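Long-range contacts in alginate lyase (Bacteroides ovatus, PDB 3NNB), which probably cleaves alginate by beta-elimination, as alginate lyases do, in a largely helical domain related to the six-hairpin glycosidases: residues D103-V108 with Y169-M174; E173-M178 with T231-Y236. One frame throughout, in Å; residues are numbered along the deposited sequence.

Interaction 1: D103-V108 with Y169-M174; sequences DMSKAV and YSFTEM
The hydroxyls of S105 and S170 meet in the hydrogen bond that marks one side of the contact between 103-108 and 169-174, with OG of S105 2.7 Å from OG of S170. S105 can extend its oxygen across the gap because OG stands anti to its own backbone N (chi1 175°). A water links S105 to the backbone of S170, lying 2.8 Å from OG of S105 and donating to O of S170 at 3.1 Å. Serine suits both places: it is short enough for the chains to come close and still supplies a polar atom. Beside this, selenomethionines M104 and M174 cross at about a right angle, SE of M104 lying 3.9 Å from SE of M174. The bent end of M104 also crosses the side chain of F171, its CE 3.7 Å from CE1 of that ring. CE of M174 sits over one face of the same ring, toward its rim, while OG of S105 is at the edge. V108, branched at CB, sets CG1 3.6 Å from CG of M174. F130 of helix 121-136 also packs on V108. The chemistry thus divides the seam: flexible, unbranched selenomethionine chains fill its apolar part together with V108 and F171, and a buried hydroxyl is satisfied by a serine and a water.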
loop_
_atom_site.group_PDB
_atom_site.type_symbol
_atom_site.label_atom_id
_atom_site.label_comp_id
_atom_site.label_asym_id
_atom_site.label_seq_id
_atom_site.Cartn_x
_atom_site.Cartn_y
_atom_site.Cartn_z
ATOM N N ASP A 103 1.924 4.756 -11.250
ATOM C CA ASP A 103 1.782 4.049 -12.535
ATOM C C ASP A 103 2.836 2.945 -12.628
ATOM O O ASP A 103 2.548 1.837 -13.093
ATOM C CB ASP A 103 1.992 4.983 -13.722
ATOM C CG ASP A 103 0.805 5.893 -13.980
ATOM O OD1 ASP A 103 -0.293 5.652 -13.458
ATOM O OD2 ASP A 103 1.038 6.861 -14.717
HETATM N N MSE A 104 4.068 3.278 -12.226
HETATM C CA MSE A 104 5.190 2.330 -12.255
HETATM C C MSE A 104 4.930 1.152 -11.334
HETATM O O MSE A 104 5.023 -0.009 -11.727
HETATM C CB MSE A 104 6.496 3.062 -11.892
HETATM C CG MSE A 104 7.804 2.197 -11.907
HETATM SE SE MSE A 104 7.994 1.047 -10.369
HETATM C CE MSE A 104 7.996 2.398 -8.983
ATOM N N SER A 105 4.579 1.454 -10.090
ATOM C CA SER A 105 4.351 0.419 -9.094
ATOM C C SER A 105 3.209 -0.527 -9.498
ATOM O O SER A 105 3.294 -1.768 -9.386
ATOM C CB SER A 105 4.055 1.098 -7.750
ATOM O OG SER A 105 3.723 0.143 -6.776
ATOM N N LYS A 106 2.120 0.056 -9.967
ATOM C CA LYS A 106 0.987 -0.728 -10.449
ATOM C C LYS A 106 1.372 -1.596 -11.630
ATOM O O LYS A 106 0.971 -2.754 -11.723
ATOM C CB LYS A 106 -0.187 0.161 -10.801
ATOM C CG LYS A 106 -0.822 0.761 -9.591
ATOM C CD LYS A 106 -2.109 1.523 -9.970
ATOM C CE LYS A 106 -1.875 2.965 -10.290
ATOM N NZ LYS A 106 -3.155 3.726 -10.119
ATOM N N ALA A 107 2.151 -1.037 -12.543
ATOM C CA ALA A 107 2.587 -1.789 -13.743
ATOM C C ALA A 107 3.481 -2.971 -13.387
ATOM O O ALA A 107 3.324 -4.064 -13.918
ATOM C CB ALA A 107 3.304 -0.839 -14.752
ATOM N N VAL A 108 4.416 -2.770 -12.479
ATOM C CA VAL A 108 5.328 -3.834 -12.096
ATOM C C VAL A 108 4.557 -4.932 -11.393
ATOM O O VAL A 108 4.815 -6.118 -11.622
ATOM C CB VAL A 108 6.465 -3.287 -11.216
ATOM C CG1 VAL A 108 7.210 -4.421 -10.532
ATOM C CG2 VAL A 108 7.434 -2.394 -12.104
ATOM N N TYR A 169 3.714 3.287 -0.130
ATOM C CA TYR A 169 3.169 2.120 0.571
ATOM C C TYR A 169 2.976 0.907 -0.387
ATOM O O TYR A 169 3.180 -0.237 0.029
ATOM C CB TYR A 169 1.857 2.439 1.259
ATOM C CG TYR A 169 1.388 1.300 2.155
ATOM C CD1 TYR A 169 1.821 1.227 3.469
ATOM C CD2 TYR A 169 0.570 0.278 1.671
ATOM C CE1 TYR A 169 1.445 0.181 4.286
ATOM C CE2 TYR A 169 0.182 -0.771 2.485
ATOM C CZ TYR A 169 0.634 -0.807 3.799
ATOM O OH TYR A 169 0.254 -1.885 4.607
ATOM N N SER A 170 2.587 1.159 -1.636
ATOM C CA SER A 170 2.422 0.087 -2.624
ATOM C C SER A 170 3.703 -0.720 -2.924
ATOM O O SER A 170 3.611 -1.823 -3.483
ATOM C CB SER A 170 1.813 0.595 -3.936
ATOM O OG SER A 170 2.711 1.422 -4.624
ATOM N N PHE A 171 4.879 -0.225 -2.509
ATOM C CA PHE A 171 6.092 -1.003 -2.663
ATOM C C PHE A 171 6.026 -2.297 -1.844
ATOM O O PHE A 171 6.701 -3.285 -2.161
ATOM C CB PHE A 171 7.323 -0.190 -2.274
ATOM C CG PHE A 171 7.732 0.861 -3.261
ATOM C CD1 PHE A 171 7.015 1.162 -4.422
ATOM C CD2 PHE A 171 8.867 1.608 -2.987
ATOM C CE1 PHE A 171 7.472 2.158 -5.311
ATOM C CE2 PHE A 171 9.298 2.579 -3.862
ATOM C CZ PHE A 171 8.598 2.850 -5.026
ATOM N N THR A 172 5.200 -2.315 -0.804
ATOM C CA THR A 172 5.019 -3.535 -0.000
ATOM C C THR A 172 4.522 -4.685 -0.867
ATOM O O THR A 172 5.055 -5.810 -0.807
ATOM C CB THR A 172 4.107 -3.307 1.211
ATOM O OG1 THR A 172 2.806 -2.880 0.782
ATOM C CG2 THR A 172 4.788 -2.331 2.232
ATOM N N GLU A 173 3.543 -4.400 -1.710
ATOM C CA GLU A 173 2.994 -5.342 -2.648
ATOM C C GLU A 173 3.906 -5.565 -3.862
ATOM O O GLU A 173 4.100 -6.694 -4.299
ATOM C CB GLU A 173 1.606 -4.849 -3.116
ATOM C CG GLU A 173 0.936 -5.753 -4.057
ATOM C CD GLU A 173 -0.523 -5.354 -4.366
ATOM O OE1 GLU A 173 -0.913 -4.243 -3.983
ATOM O OE2 GLU A 173 -1.200 -6.164 -5.062
HETATM N N MSE A 174 4.476 -4.477 -4.399
HETATM C CA MSE A 174 5.419 -4.583 -5.501
HETATM C C MSE A 174 6.554 -5.574 -5.236
HETATM O O MSE A 174 6.960 -6.310 -6.115
HETATM C CB MSE A 174 5.995 -3.209 -5.823
HETATM C CG MSE A 174 6.706 -3.191 -7.140
HETATM SE SE MSE A 174 7.671 -1.546 -7.492
HETATM C CE MSE A 174 9.065 -1.845 -6.235
HETATM O O HOH W 1 2.268 -2.195 -6.201
#

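Interaction 2: E173-M178 with T231-Y236; sequences EMIDAM and TAYALY
The ring of Y236 lies against I175, which brings CG1 over one face, 4.1 Å above the plane and displaced toward the rim. The other branch of the isoleucine, CG2, lies 3.4 Å from CD1 of Y236. At the far end of the ring, CE of selenomethionine M178 approaches obliquely, 3.5 Å from OH of Y236 and 3.7 Å from its CZ. The second flat group, the ring of Y233, meets I175 as well: CD1 of I175 comes in obliquely, 3.4 Å from CD1 of Y233.

I175 is therefore a wedge between two tyrosines. Its CG1 branch is anti to the carbonyl carbon (chi1 -80°) and carries CD1 on toward Y233, whereas CG2 stays with Y236; branching at CB lets one residue serve both rings. Y236 in turn has CG anti to its backbone N (chi1 -175°), which carries the ring across to the other helix. M178, unbranched and bent at its last torsion, crosses this ring at about a right angle. The short helix segments run nearly the same way, 25° apart, with axes 10.5 Å from each other, a spacing that such large side chains can bridge.

Helix 189-208 adds F199 beside I175 and Y233, and M195 and K196 beside Y236. Replacing Y236 by alanine is likely to leave CG1 and CG2 of I175 and CE of M178 without the ring they rest against, opening a gap between the helices. Across this seam the attraction is van der Waals and hydrophobic. Y233 directs its hydroxyl to OE1 of Q229 on its own helix, so an aromatic surface can be buried here with its polar atom still hydrogen-bonded.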
loop_
_atom_site.group_PDB
_atom_site.type_symbol
_atom_site.label_atom_id
_atom_site.label_comp_id
_atom_site.label_asym_id
_atom_site.label_seq_id
_atom_site.Cartn_x
_atom_site.Cartn_y
_atom_site.Cartn_z
ATOM N N GLU A 173 3.543 -4.400 -1.710
ATOM C CA GLU A 173 2.994 -5.342 -2.648
ATOM C C GLU A 173 3.906 -5.565 -3.862
ATOM O O GLU A 173 4.100 -6.694 -4.299
ATOM C CB GLU A 173 1.606 -4.849 -3.116
ATOM C CG GLU A 173 0.936 -5.753 -4.057
ATOM C CD GLU A 173 -0.523 -5.354 -4.366
ATOM O OE1 GLU A 173 -0.913 -4.243 -3.983
ATOM O OE2 GLU A 173 -1.200 -6.164 -5.062
HETATM N N MSE A 174 4.476 -4.477 -4.399
HETATM C CA MSE A 174 5.419 -4.583 -5.501
HETATM C C MSE A 174 6.554 -5.574 -5.236
HETATM O O MSE A 174 6.960 -6.310 -6.115
HETATM C CB MSE A 174 5.995 -3.209 -5.823
HETATM C CG MSE A 174 6.706 -3.191 -7.140
HETATM SE SE MSE A 174 7.671 -1.546 -7.492
HETATM C CE MSE A 174 9.065 -1.845 -6.235
ATOM N N ILE A 175 7.038 -5.594 -3.996
ATOM C CA ILE A 175 8.122 -6.488 -3.624
ATOM C C ILE A 175 7.667 -7.945 -3.818
ATOM O O ILE A 175 8.432 -8.761 -4.337
ATOM C CB ILE A 175 8.598 -6.246 -2.189
ATOM C CG1 ILE A 175 9.539 -5.022 -2.180
ATOM C CG2 ILE A 175 9.261 -7.534 -1.609
ATOM C CD1 ILE A 175 9.792 -4.446 -0.750
ATOM N N ASP A 176 6.438 -8.258 -3.420
ATOM C CA ASP A 176 5.907 -9.614 -3.646
ATOM C C ASP A 176 5.850 -9.948 -5.134
ATOM O O ASP A 176 6.191 -11.091 -5.543
ATOM C CB ASP A 176 4.552 -9.832 -2.999
ATOM C CG ASP A 176 4.628 -10.030 -1.502
ATOM O OD1 ASP A 176 5.745 -10.121 -0.933
ATOM O OD2 ASP A 176 3.553 -10.067 -0.902
ATOM N N ALA A 177 5.461 -8.983 -5.952
ATOM C CA ALA A 177 5.416 -9.201 -7.418
ATOM C C ALA A 177 6.829 -9.442 -7.953
ATOM O O ALA A 177 7.011 -10.283 -8.839
ATOM C CB ALA A 177 4.746 -8.014 -8.109
HETATM N N MSE A 178 7.836 -8.733 -7.430
HETATM C CA MSE A 178 9.246 -8.984 -7.816
HETATM C C MSE A 178 9.691 -10.403 -7.425
HETATM O O MSE A 178 10.279 -11.148 -8.231
HETATM C CB MSE A 178 10.205 -7.941 -7.261
HETATM C CG MSE A 178 9.901 -6.544 -7.784
HETATM SE SE MSE A 178 11.310 -5.264 -7.464
HETATM C CE MSE A 178 11.233 -5.272 -5.555
ATOM N N THR A 231 8.890 -3.096 8.045
ATOM C CA THR A 231 8.936 -4.559 8.224
ATOM C C THR A 231 9.121 -5.245 6.874
ATOM O O THR A 231 9.997 -6.094 6.709
ATOM C CB THR A 231 7.715 -5.052 8.945
ATOM O OG1 THR A 231 7.643 -4.431 10.233
ATOM C CG2 THR A 231 7.776 -6.593 9.155
ATOM N N ALA A 232 8.289 -4.870 5.896
ATOM C CA ALA A 232 8.374 -5.480 4.581
ATOM C C ALA A 232 9.741 -5.213 3.920
ATOM O O ALA A 232 10.315 -6.121 3.290
ATOM C CB ALA A 232 7.272 -4.919 3.679
ATOM N N TYR A 233 10.248 -3.978 4.019
ATOM C CA TYR A 233 11.514 -3.627 3.334
ATOM C C TYR A 233 12.682 -4.296 4.060
ATOM O O TYR A 233 13.625 -4.758 3.414
ATOM C CB TYR A 233 11.712 -2.124 3.205
ATOM C CG TYR A 233 10.524 -1.440 2.558
ATOM C CD1 TYR A 233 9.653 -2.125 1.766
ATOM C CD2 TYR A 233 10.248 -0.086 2.801
ATOM C CE1 TYR A 233 8.509 -1.489 1.217
ATOM C CE2 TYR A 233 9.187 0.541 2.244
ATOM C CZ TYR A 233 8.281 -0.157 1.474
ATOM O OH TYR A 233 7.139 0.458 0.992
ATOM N N ALA A 234 12.577 -4.404 5.385
ATOM C CA ALA A 234 13.590 -5.132 6.161
ATOM C C ALA A 234 13.665 -6.585 5.689
ATOM O O ALA A 234 14.760 -7.115 5.467
ATOM C CB ALA A 234 13.272 -5.047 7.699
ATOM N N LEU A 235 12.510 -7.239 5.508
ATOM C CA LEU A 235 12.500 -8.652 5.102
ATOM C C LEU A 235 13.072 -8.784 3.701
ATOM O O LEU A 235 13.874 -9.695 3.455
ATOM C CB LEU A 235 11.096 -9.268 5.141
ATOM C CG LEU A 235 10.596 -9.523 6.556
ATOM C CD1 LEU A 235 9.093 -9.843 6.559
ATOM C CD2 LEU A 235 11.385 -10.717 7.159
ATOM N N TYR A 236 12.707 -7.878 2.791
ATOM C CA TYR A 236 13.188 -7.985 1.407
ATOM C C TYR A 236 14.728 -7.871 1.318
ATOM O O TYR A 236 15.352 -8.506 0.474
ATOM C CB TYR A 236 12.546 -6.923 0.513
ATOM C CG TYR A 236 12.909 -7.047 -0.940
ATOM C CD1 TYR A 236 12.618 -8.218 -1.655
ATOM C CD2 TYR A 236 13.539 -6.013 -1.609
ATOM C CE1 TYR A 236 12.964 -8.351 -3.013
ATOM C CE2 TYR A 236 13.933 -6.167 -2.941
ATOM C CZ TYR A 236 13.614 -7.318 -3.636
ATOM O OH TYR A 236 13.929 -7.478 -5.001
#

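How the interactions relate
From the N terminus, helix 98-118 comes first, and interaction 1 closes a loop of 60 intervening residues, which include helix 121-136, when the chain reaches 169-174. Interaction 2 starts from that same region and closes a second excursion of 52 residues, mostly helix, on arriving at 231-236. The two loops follow one another rather than nest, the contacts overlapping at E173 and M174. Helix 171-180 is thus the common element that links all three helices, fastened to helix 98-118 and to helix 221-236 by different residues. The contacts, with centres about 10 Å apart, also touch directly: CB of F171 lies 3.3 Å from OH of Y233, joining helix 171-180 to helix 221-236, all within the alginate lyase family region.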